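PDB 6WES: Tox3 from Phaeosphaeria nodorum, which probably acts as a secreted necrotrophic effector, a toxin linked to Snn3 recognition in the host plant, this chain being the C-terminal part of a longer precursor. Local coordinates for residues H15-R20 / C94-R99; I23-K28 / H79-M84; T126-C131 / F143-T148. All coordinates share one frame; numbering follows the deposited sequence.

Contact 1: H15-R20 / C94-R99; sequences HDCRER and CLYQLR
Tyr96 lies at the centre of this contact and meets Cys17 and Arg20 from the loop that follows strand 2-16. With SG anti to the carbonyl carbon (chi1 -62°), Cys17 brings its sulfur to the edge of the Tyr96 ring, near its plane. Cys17 SG is 3.8 Å from Tyr96 CE1; measured from the Tyr96 centroid, 5.0 Å away, SG lies 78° off the normal, a sulfur-aromatic contact. The same sulfur is tied to Cys146 in a disulfide, which probably limits its movement beside the ring.

Arg20 reaches the phenol end of Tyr96. Arg20 CB is 3.7 Å from Tyr96 OH, and a water joins the two polar groups. It accepts from Arg20 NE at 2.7 Å and donates to Tyr96 OH at 2.8 Å. The water lies in the plane of both the guanidinium and the ring. Tyr96 OH also forms a hydrogen bond with Glu129 OE2.

Two further pairs meet by van der Waals packing. The His15 and Leu98 side chains cross at about a right angle, with His15 CE1 3.6 Å from Leu98 CD1. At the other end, Glu19 CB rests 4.0 Å from Cys94 SG, which is bonded to Cys131.

The two segments are not paired as neighbouring strands. Strand 92-105 runs between strands 72-85 and 126-133, and strand 23-36 also packs its side chains on Tyr96 and Leu98.

Contact 2: I23-K28 / H79-M84; sequences IQRDVK and HDFCLM
Arg25, His79 and Phe81 bury the most surface here, and Arg25 touches both aromatic residues. Its guanidinium is nearly coplanar with the His79 ring, the planes being 20° apart. Arg25 NH2 donates to His79 NE2 over 2.9 Å, with an N-H...N angle of 152°. The donor lies in the histidine plane, and the acceptor lies in the guanidinium plane. As NE2 is the acceptor, the ring is probably neutral with its proton on ND1, which also makes a weak hydrogen bond with Asp56 OD2.

Phe81 takes the same arginine over one face. Arg25 CD stands 3.5 Å from Phe81 CE1, a CH-pi contact displaced toward the rim of the ring. Beyond it, Arg25 CZ lies 4.8 Å from the Phe81 ring centroid and almost on the normal, a cation-pi contact. The guanidinium is tilted 41° to the ring and does not stack flat on it. Bends at chi2 and chi3 fold the arginine chain back. This lets Arg25 NE donate to the backbone O of Gln24 at 2.9 Å while NH2 holds the histidine. The two bonds fix the rotation of the guanidinium.

Ile23 completes the contact. Its CG2 is 3.8 Å from Phe81 CZ, and its CD1 meets Leu83 CD1 tip to tip at 4.2 Å. Tyr96 and Met127 pack around these side chains.

The strands run roughly antiparallel, with axes 10.0 Å apart, and touch through side chains alone. Strands far apart in sheet order that face each other in this way are consistent with the curled sheet of a beta barrel, here at a partly exposed part of it.

Contact 3: T126-C131 / F143-T148; sequences TMHEVC and FLECST
Residues 126-131 and 143-148 run antiparallel as the two arms of a beta hairpin. Glu129 and Leu144 form a hydrogen-bonded pair. Glu129 N donates to Leu144 O and Leu144 N to Glu129 O, each over 2.9 Å. His128 and Glu145 form the adjoining non-hydrogen-bonded pair. Cys146 N then donates to Met127 O, also at 2.9 Å. Past this bond the strands separate, and a water joins Met127 N, Cys146 O and Thr148 OG1.

His128 and Glu145 lie side by side and point the same way. His128 CE1 is 3.6 Å from Glu145 OE1, with ring and carboxylate planes 64° apart. The far end of the imidazole is held by a hydrogen bond of 2.7 Å between His128 NE2 and Thr126 OG1. On the other flank His128 CB packs against Phe143 CB at 3.5 Å. The Phe143 side chain then crosses Val130 at about a right angle, with Val130 CG1 3.8 Å from Phe143 CD1.

The other face carries Glu129 and Leu144. The first torsion of Cys146 (chi1 -53°) turns Cys146 SG, disulfide-bonded to Cys17, to Met127 CG and to Glu129 CB, the latter at 3.8 Å. Glu129 OE1 accepts a hydrogen bond from Glu19 N, while OE2 serves Tyr96 OH.

In the sheet, strand 126-133 has strand 92-105 on its other side, and strand 144-153 has strand 2-16.

In the fold
The three contacts lie on the same side of the chain's centre and share one antiparallel sheet. Contacts 1 and 3 are closest, with centres about 5 Å apart. Two disulfides join them, Cys17-Cys146 and Cys94-Cys131. Contact 2 is about 8 Å from contact 1, centre to centre. There Tyr96 and Phe81 bring their rings together, and Tyr96 N lies 2.8 Å from Phe81 O, a probable hydrogen bond between neighbouring strands. Contacts 2 and 3 are about 12 Å apart between centres. Met127 connects them: its CE is 3.8 Å from Phe81 CZ. The third disulfide, Cys82-Cys137, ties strand 72-85 to the region between the hairpin arms.

Contact 1: H15-R20 / C94-R99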
loop_
_atom_site.group_PDB
_atom_site.type_symbol
_atom_site.label_atom_id
_atom_site.label_comp_id
_atom_site.label_asym_id
_atom_site.label_seq_id
_atom_site.Cartn_x
_atom_site.Cartn_y
_atom_site.Cartn_z
ATOM N N HIS A 15 -3.725 12.627 7.017
ATOM C CA HIS A 15 -3.898 13.570 5.919
ATOM C C HIS A 15 -4.889 14.663 6.286
ATOM O O HIS A 15 -5.847 14.442 7.037
ATOM C CB HIS A 15 -4.392 12.842 4.657
ATOM C CG HIS A 15 -3.344 11.967 4.045
ATOM N ND1 HIS A 15 -3.123 10.670 4.452
ATOM C CD2 HIS A 15 -2.402 12.234 3.112
ATOM C CE1 HIS A 15 -2.095 10.164 3.784
ATOM N NE2 HIS A 15 -1.651 11.095 2.951
ATOM N N ASP A 16 -4.671 15.829 5.690
ATOM C CA ASP A 16 -5.562 16.976 5.841
ATOM C C ASP A 16 -6.124 17.312 4.474
ATOM O O ASP A 16 -5.373 17.488 3.508
ATOM C CB ASP A 16 -4.791 18.145 6.443
ATOM C CG ASP A 16 -4.275 17.817 7.810
ATOM O OD1 ASP A 16 -5.020 17.229 8.618
ATOM O OD2 ASP A 16 -3.093 18.144 8.099
ATOM N N CYS A 17 -7.441 17.341 4.383
ATOM C CA CYS A 17 -8.121 17.519 3.111
ATOM C C CYS A 17 -8.972 18.784 3.174
ATOM O O CYS A 17 -9.024 19.469 4.203
ATOM C CB CYS A 17 -8.965 16.282 2.778
ATOM S SG CYS A 17 -8.009 14.722 2.590
ATOM N N ARG A 18 -9.657 19.090 2.063
ATOM C CA ARG A 18 -10.374 20.364 2.001
ATOM C C ARG A 18 -11.547 20.394 2.970
ATOM O O ARG A 18 -11.819 21.430 3.587
ATOM C CB ARG A 18 -10.836 20.695 0.576
ATOM C CG ARG A 18 -11.560 22.052 0.523
ATOM C CD ARG A 18 -11.656 22.620 -0.877
ATOM N NE ARG A 18 -10.344 22.729 -1.519
ATOM C CZ ARG A 18 -10.168 23.183 -2.758
ATOM N NH1 ARG A 18 -11.216 23.581 -3.479
ATOM N NH2 ARG A 18 -8.949 23.240 -3.276
ATOM N N GLU A 19 -12.275 19.285 3.098
ATOM C CA GLU A 19 -13.471 19.254 3.929
ATOM C C GLU A 19 -13.259 18.637 5.299
ATOM O O GLU A 19 -14.076 18.874 6.192
ATOM C CB GLU A 19 -14.612 18.506 3.225
ATOM C CG GLU A 19 -15.096 19.191 1.966
ATOM C CD GLU A 19 -15.700 20.544 2.239
ATOM O OE1 GLU A 19 -16.369 20.697 3.284
ATOM O OE2 GLU A 19 -15.473 21.458 1.419
ATOM N N ARG A 20 -12.191 17.868 5.494
ATOM C CA ARG A 20 -11.950 17.182 6.755
ATOM C C ARG A 20 -10.449 17.072 6.964
ATOM O O ARG A 20 -9.713 16.780 6.017
ATOM C CB ARG A 20 -12.537 15.768 6.744
ATOM C CG ARG A 20 -12.351 15.069 8.072
ATOM C CD ARG A 20 -13.096 13.778 8.123
ATOM N NE ARG A 20 -14.470 13.935 7.647
ATOM C CZ ARG A 20 -15.553 13.635 8.361
ATOM N NH1 ARG A 20 -15.427 13.138 9.587
ATOM N NH2 ARG A 20 -16.761 13.820 7.840
ATOM N N CYS A 94 -18.167 12.725 1.130
ATOM C CA CYS A 94 -16.844 12.777 0.525
ATOM C C CYS A 94 -16.316 11.375 0.308
ATOM O O CYS A 94 -16.362 10.539 1.213
ATOM C CB CYS A 94 -15.863 13.525 1.432
ATOM S SG CYS A 94 -16.333 15.258 1.739
ATOM N N LEU A 95 -15.747 11.148 -0.859
ATOM C CA LEU A 95 -15.035 9.918 -1.153
ATOM C C LEU A 95 -13.541 10.204 -1.105
ATOM O O LEU A 95 -13.079 11.203 -1.659
ATOM C CB LEU A 95 -15.409 9.424 -2.551
ATOM C CG LEU A 95 -14.694 8.127 -2.925
ATOM C CD1 LEU A 95 -15.098 6.963 -2.039
ATOM C CD2 LEU A 95 -14.951 7.801 -4.377
ATOM N N TYR A 96 -12.804 9.335 -0.447
ATOM C CA TYR A 96 -11.365 9.467 -0.269
ATOM C C TYR A 96 -10.673 8.270 -0.879
ATOM O O TYR A 96 -11.183 7.149 -0.814
ATOM C CB TYR A 96 -10.998 9.492 1.211
ATOM C CG TYR A 96 -11.552 10.710 1.856
ATOM C CD1 TYR A 96 -10.831 11.894 1.878
ATOM C CD2 TYR A 96 -12.820 10.680 2.426
ATOM C CE1 TYR A 96 -11.373 13.040 2.448
ATOM C CE2 TYR A 96 -13.363 11.795 2.975
ATOM C CZ TYR A 96 -12.632 12.970 2.979
ATOM O OH TYR A 96 -13.198 14.096 3.529
ATOM N N GLN A 97 -9.514 8.511 -1.464
ATOM C CA GLN A 97 -8.666 7.434 -1.950
ATOM C C GLN A 97 -7.245 7.652 -1.450
ATOM O O GLN A 97 -6.639 8.705 -1.715
ATOM C CB GLN A 97 -8.678 7.413 -3.465
ATOM C CG GLN A 97 -7.872 6.252 -4.028
ATOM C CD GLN A 97 -8.122 6.103 -5.501
ATOM O OE1 GLN A 97 -7.360 6.619 -6.324
ATOM N NE2 GLN A 97 -9.198 5.400 -5.847
ATOM N N LEU A 98 -6.729 6.665 -0.732
ATOM C CA LEU A 98 -5.374 6.681 -0.199
ATOM C C LEU A 98 -4.511 5.787 -1.075
ATOM O O LEU A 98 -4.904 4.655 -1.400
ATOM C CB LEU A 98 -5.392 6.137 1.224
ATOM C CG LEU A 98 -4.042 5.957 1.914
ATOM C CD1 LEU A 98 -3.278 7.302 1.977
ATOM C CD2 LEU A 98 -4.293 5.414 3.293
ATOM N N ARG A 99 -3.388 6.322 -1.524
ATOM C CA ARG A 99 -2.468 5.609 -2.406
ATOM C C ARG A 99 -1.159 5.438 -1.640
ATOM O O ARG A 99 -0.418 6.409 -1.418
ATOM C CB ARG A 99 -2.278 6.391 -3.699
ATOM C CG ARG A 99 -3.593 6.623 -4.431
ATOM C CD ARG A 99 -3.434 7.426 -5.709
ATOM N NE ARG A 99 -4.747 7.802 -6.217
ATOM C CZ ARG A 99 -4.969 8.817 -7.051
ATOM N NH1 ARG A 99 -3.943 9.539 -7.509
ATOM N NH2 ARG A 99 -6.201 9.080 -7.443
HETATM O O HOH W 1 -15.456 14.297 5.127
#

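Contact 2: I23-K28 / H79-M84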
loop_
_atom_site.group_PDB
_atom_site.type_symbol
_atom_site.label_atom_id
_atom_site.label_comp_id
_atom_site.label_asym_id
_atom_site.label_seq_id
_atom_site.Cartn_x
_atom_site.Cartn_y
_atom_site.Cartn_z
ATOM N N ILE A 23 -7.263 12.905 9.107
ATOM C CA ILE A 23 -7.733 11.587 8.697
ATOM C C ILE A 23 -6.573 10.619 8.839
ATOM O O ILE A 23 -5.600 10.689 8.085
ATOM C CB ILE A 23 -8.259 11.608 7.257
ATOM C CG1 ILE A 23 -9.351 12.674 7.098
ATOM C CG2 ILE A 23 -8.736 10.226 6.877
ATOM C CD1 ILE A 23 -9.785 12.876 5.651
ATOM N N GLN A 24 -6.688 9.685 9.768
ATOM C CA GLN A 24 -5.664 8.672 9.970
ATOM C C GLN A 24 -6.092 7.345 9.350
ATOM O O GLN A 24 -7.257 6.940 9.453
ATOM C CB GLN A 24 -5.395 8.472 11.455
ATOM C CG GLN A 24 -4.266 7.465 11.737
ATOM C CD GLN A 24 -3.832 7.503 13.178
ATOM O OE1 GLN A 24 -3.270 8.498 13.630
ATOM N NE2 GLN A 24 -4.105 6.433 13.915
ATOM N N ARG A 25 -5.155 6.667 8.699
ATOM C CA ARG A 25 -5.418 5.357 8.120
ATOM C C ARG A 25 -4.215 4.453 8.326
ATOM O O ARG A 25 -3.073 4.896 8.181
ATOM C CB ARG A 25 -5.626 5.455 6.602
ATOM C CG ARG A 25 -6.790 6.346 6.172
ATOM C CD ARG A 25 -8.075 5.548 6.119
ATOM N NE ARG A 25 -8.677 5.396 7.432
ATOM C CZ ARG A 25 -9.653 4.527 7.684
ATOM N NH1 ARG A 25 -10.175 4.428 8.898
ATOM N NH2 ARG A 25 -10.115 3.760 6.710
ATOM N N ASP A 26 -4.481 3.176 8.607
ATOM C CA ASP A 26 -3.472 2.122 8.629
ATOM C C ASP A 26 -3.678 1.252 7.393
ATOM O O ASP A 26 -4.806 0.856 7.101
ATOM C CB ASP A 26 -3.633 1.230 9.868
ATOM C CG ASP A 26 -3.072 1.846 11.126
ATOM O OD1 ASP A 26 -2.764 3.048 11.115
ATOM O OD2 ASP A 26 -2.966 1.141 12.160
ATOM N N VAL A 27 -2.593 0.944 6.691
ATOM C CA VAL A 27 -2.618 0.081 5.514
ATOM C C VAL A 27 -1.590 -1.014 5.745
ATOM O O VAL A 27 -0.434 -0.715 6.070
ATOM C CB VAL A 27 -2.281 0.873 4.236
ATOM C CG1 VAL A 27 -2.313 -0.041 3.019
ATOM C CG2 VAL A 27 -3.268 2.014 4.046
ATOM N N LYS A 28 -1.999 -2.267 5.613
ATOM C CA LYS A 28 -1.080 -3.384 5.807
ATOM C C LYS A 28 -1.138 -4.309 4.603
ATOM O O LYS A 28 -2.214 -4.562 4.045
ATOM C CB LYS A 28 -1.429 -4.185 7.071
ATOM C CG LYS A 28 -1.297 -3.405 8.365
ATOM C CD LYS A 28 -1.704 -4.264 9.532
ATOM C CE LYS A 28 -1.738 -3.468 10.835
ATOM N NZ LYS A 28 -2.111 -4.349 11.991
ATOM N N HIS A 79 -6.692 2.338 -1.244
ATOM C CA HIS A 79 -7.720 2.201 -0.225
ATOM C C HIS A 79 -8.766 3.281 -0.475
ATOM O O HIS A 79 -8.425 4.461 -0.520
ATOM C CB HIS A 79 -7.075 2.394 1.165
ATOM C CG HIS A 79 -8.055 2.518 2.292
ATOM N ND1 HIS A 79 -9.122 1.671 2.464
ATOM C CD2 HIS A 79 -8.101 3.393 3.328
ATOM C CE1 HIS A 79 -9.796 2.019 3.548
ATOM N NE2 HIS A 79 -9.189 3.060 4.093
ATOM N N ASP A 80 -10.029 2.885 -0.650
ATOM C CA ASP A 80 -11.139 3.817 -0.852
ATOM C C ASP A 80 -12.054 3.818 0.372
ATOM O O ASP A 80 -12.336 2.760 0.941
ATOM C CB ASP A 80 -11.964 3.404 -2.087
ATOM C CG ASP A 80 -11.112 3.285 -3.340
ATOM O OD1 ASP A 80 -10.407 4.262 -3.654
ATOM O OD2 ASP A 80 -11.122 2.210 -4.000
ATOM N N PHE A 81 -12.509 4.999 0.796
ATOM C CA PHE A 81 -13.456 5.066 1.908
ATOM C C PHE A 81 -14.262 6.347 1.794
ATOM O O PHE A 81 -13.862 7.282 1.113
ATOM C CB PHE A 81 -12.766 4.964 3.289
ATOM C CG PHE A 81 -11.747 6.041 3.549
ATOM C CD1 PHE A 81 -10.484 5.963 2.994
ATOM C CD2 PHE A 81 -12.060 7.130 4.352
ATOM C CE1 PHE A 81 -9.544 6.960 3.224
ATOM C CE2 PHE A 81 -11.126 8.135 4.576
ATOM C CZ PHE A 81 -9.873 8.042 4.023
ATOM N N CYS A 82 -15.403 6.366 2.479
ATOM C CA CYS A 82 -16.349 7.474 2.436
ATOM C C CYS A 82 -16.498 8.080 3.826
ATOM O O CYS A 82 -16.442 7.376 4.840
ATOM C CB CYS A 82 -17.738 7.009 1.957
ATOM S SG CYS A 82 -17.983 6.805 0.140
ATOM N N LEU A 83 -16.691 9.396 3.873
ATOM C CA LEU A 83 -17.031 10.070 5.116
ATOM C C LEU A 83 -18.182 11.018 4.831
ATOM O O LEU A 83 -18.327 11.540 3.720
ATOM C CB LEU A 83 -15.871 10.879 5.718
ATOM C CG LEU A 83 -14.592 10.095 6.105
ATOM C CD1 LEU A 83 -13.460 11.024 6.407
ATOM C CD2 LEU A 83 -14.856 9.159 7.269
ATOM N N MET A 84 -18.984 11.264 5.854
ATOM C CA MET A 84 -20.145 12.126 5.725
ATOM C C MET A 84 -20.152 13.132 6.863
ATOM O O MET A 84 -19.797 12.803 7.999
ATOM C CB MET A 84 -21.410 11.298 5.781
ATOM C CG MET A 84 -22.661 12.133 5.868
ATOM S SD MET A 84 -24.105 11.187 5.406
ATOM C CE MET A 84 -24.506 10.354 6.932
#

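Contact 3: T126-C131 / F143-T148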
loop_
_atom_site.group_PDB
_atom_site.type_symbol
_atom_site.label_atom_id
_atom_site.label_comp_id
_atom_site.label_asym_id
_atom_site.label_seq_id
_atom_site.Cartn_x
_atom_site.Cartn_y
_atom_site.Cartn_z
ATOM N N THR A 126 -0.181 9.346 -0.677
ATOM C CA THR A 126 -0.988 10.516 -0.993
ATOM C C THR A 126 -2.455 10.177 -0.789
ATOM O O THR A 126 -2.871 9.030 -0.970
ATOM C CB THR A 126 -0.776 10.987 -2.428
ATOM O OG1 THR A 126 -1.141 9.944 -3.349
ATOM C CG2 THR A 126 0.684 11.395 -2.645
ATOM N N MET A 127 -3.245 11.166 -0.403
ATOM C CA MET A 127 -4.682 11.005 -0.270
ATOM C C MET A 127 -5.365 11.999 -1.187
ATOM O O MET A 127 -4.824 13.071 -1.483
ATOM C CB MET A 127 -5.169 11.214 1.165
ATOM C CG MET A 127 -6.662 10.876 1.362
ATOM S SD MET A 127 -7.209 10.929 3.080
ATOM C CE MET A 127 -6.396 9.407 3.632
ATOM N N HIS A 128 -6.552 11.624 -1.641
ATOM C CA HIS A 128 -7.292 12.339 -2.662
ATOM C C HIS A 128 -8.747 12.369 -2.225
ATOM O O HIS A 128 -9.244 11.380 -1.685
ATOM C CB HIS A 128 -7.080 11.568 -3.988
ATOM C CG HIS A 128 -5.627 11.351 -4.293
ATOM N ND1 HIS A 128 -4.907 12.229 -5.069
ATOM C CD2 HIS A 128 -4.744 10.406 -3.872
ATOM C CE1 HIS A 128 -3.649 11.828 -5.135
ATOM N NE2 HIS A 128 -3.520 10.727 -4.408
ATOM N N GLU A 129 -9.413 13.511 -2.399
ATOM C CA GLU A 129 -10.754 13.715 -1.852
ATOM C C GLU A 129 -11.665 14.319 -2.917
ATOM O O GLU A 129 -11.252 15.211 -3.665
ATOM C CB GLU A 129 -10.691 14.705 -0.643
ATOM C CG GLU A 129 -12.051 15.115 -0.014
ATOM C CD GLU A 129 -11.971 16.308 0.983
ATOM O OE1 GLU A 129 -11.629 17.411 0.545
ATOM O OE2 GLU A 129 -12.254 16.142 2.184
ATOM N N VAL A 130 -12.914 13.847 -2.988
ATOM C CA VAL A 130 -13.954 14.511 -3.776
ATOM C C VAL A 130 -15.210 14.592 -2.918
ATOM O O VAL A 130 -15.609 13.595 -2.309
ATOM C CB VAL A 130 -14.206 13.811 -5.138
ATOM C CG1 VAL A 130 -14.501 12.318 -4.982
ATOM C CG2 VAL A 130 -15.286 14.542 -5.971
ATOM N N CYS A 131 -15.804 15.778 -2.823
ATOM C CA CYS A 131 -16.970 15.976 -1.968
ATOM C C CYS A 131 -18.131 16.592 -2.740
ATOM O O CYS A 131 -17.936 17.384 -3.664
ATOM C CB CYS A 131 -16.687 16.907 -0.791
ATOM S SG CYS A 131 -15.393 16.331 0.269
ATOM N N PHE A 143 -10.499 13.601 -8.383
ATOM C CA PHE A 143 -10.192 13.947 -6.994
ATOM C C PHE A 143 -9.341 15.212 -6.938
ATOM O O PHE A 143 -8.665 15.575 -7.903
ATOM C CB PHE A 143 -9.329 12.866 -6.328
ATOM C CG PHE A 143 -9.994 11.520 -6.166
ATOM C CD1 PHE A 143 -10.823 11.248 -5.089
ATOM C CD2 PHE A 143 -9.742 10.502 -7.079
ATOM C CE1 PHE A 143 -11.384 9.984 -4.923
ATOM C CE2 PHE A 143 -10.302 9.241 -6.932
ATOM C CZ PHE A 143 -11.132 8.978 -5.866
ATOM N N LEU A 144 -9.342 15.856 -5.771
ATOM C CA LEU A 144 -8.349 16.871 -5.409
ATOM C C LEU A 144 -7.381 16.268 -4.394
ATOM O O LEU A 144 -7.816 15.652 -3.417
ATOM C CB LEU A 144 -9.031 18.081 -4.761
ATOM C CG LEU A 144 -9.942 18.978 -5.611
ATOM C CD1 LEU A 144 -10.814 19.875 -4.736
ATOM C CD2 LEU A 144 -9.115 19.820 -6.559
ATOM N N GLU A 145 -6.081 16.470 -4.592
ATOM C CA GLU A 145 -5.107 15.893 -3.676
ATOM C C GLU A 145 -5.054 16.667 -2.355
ATOM O O GLU A 145 -5.066 17.898 -2.334
ATOM C CB GLU A 145 -3.721 15.876 -4.329
ATOM C CG GLU A 145 -2.675 15.088 -3.556
ATOM C CD GLU A 145 -1.410 14.840 -4.357
ATOM O OE1 GLU A 145 -1.500 14.654 -5.590
ATOM O OE2 GLU A 145 -0.327 14.830 -3.746
ATOM N N CYS A 146 -4.995 15.919 -1.247
ATOM C CA CYS A 146 -4.877 16.402 0.121
ATOM C C CYS A 146 -3.409 16.627 0.477
ATOM O O CYS A 146 -2.510 16.325 -0.307
ATOM C CB CYS A 146 -5.458 15.352 1.058
ATOM S SG CYS A 146 -7.136 14.814 0.681
ATOM N N SER A 147 -3.140 17.158 1.669
ATOM C CA SER A 147 -1.761 17.216 2.133
ATOM C C SER A 147 -1.493 16.121 3.159
ATOM O O SER A 147 -2.356 15.773 3.970
ATOM C CB SER A 147 -1.400 18.601 2.683
ATOM O OG SER A 147 -2.332 19.007 3.672
ATOM N N THR A 148 -0.300 15.535 3.082
ATOM C CA THR A 148 0.108 14.492 4.013
ATOM C C THR A 148 0.674 15.169 5.256
ATOM O O THR A 148 1.635 15.945 5.164
ATOM C CB THR A 148 1.135 13.582 3.339
ATOM O OG1 THR A 148 0.549 13.007 2.164
ATOM C CG2 THR A 148 1.598 12.449 4.282
HETATM O O HOH W 2 -1.527 13.683 -0.068
HETATM O O HOH W 3 -5.905 13.935 -7.305
#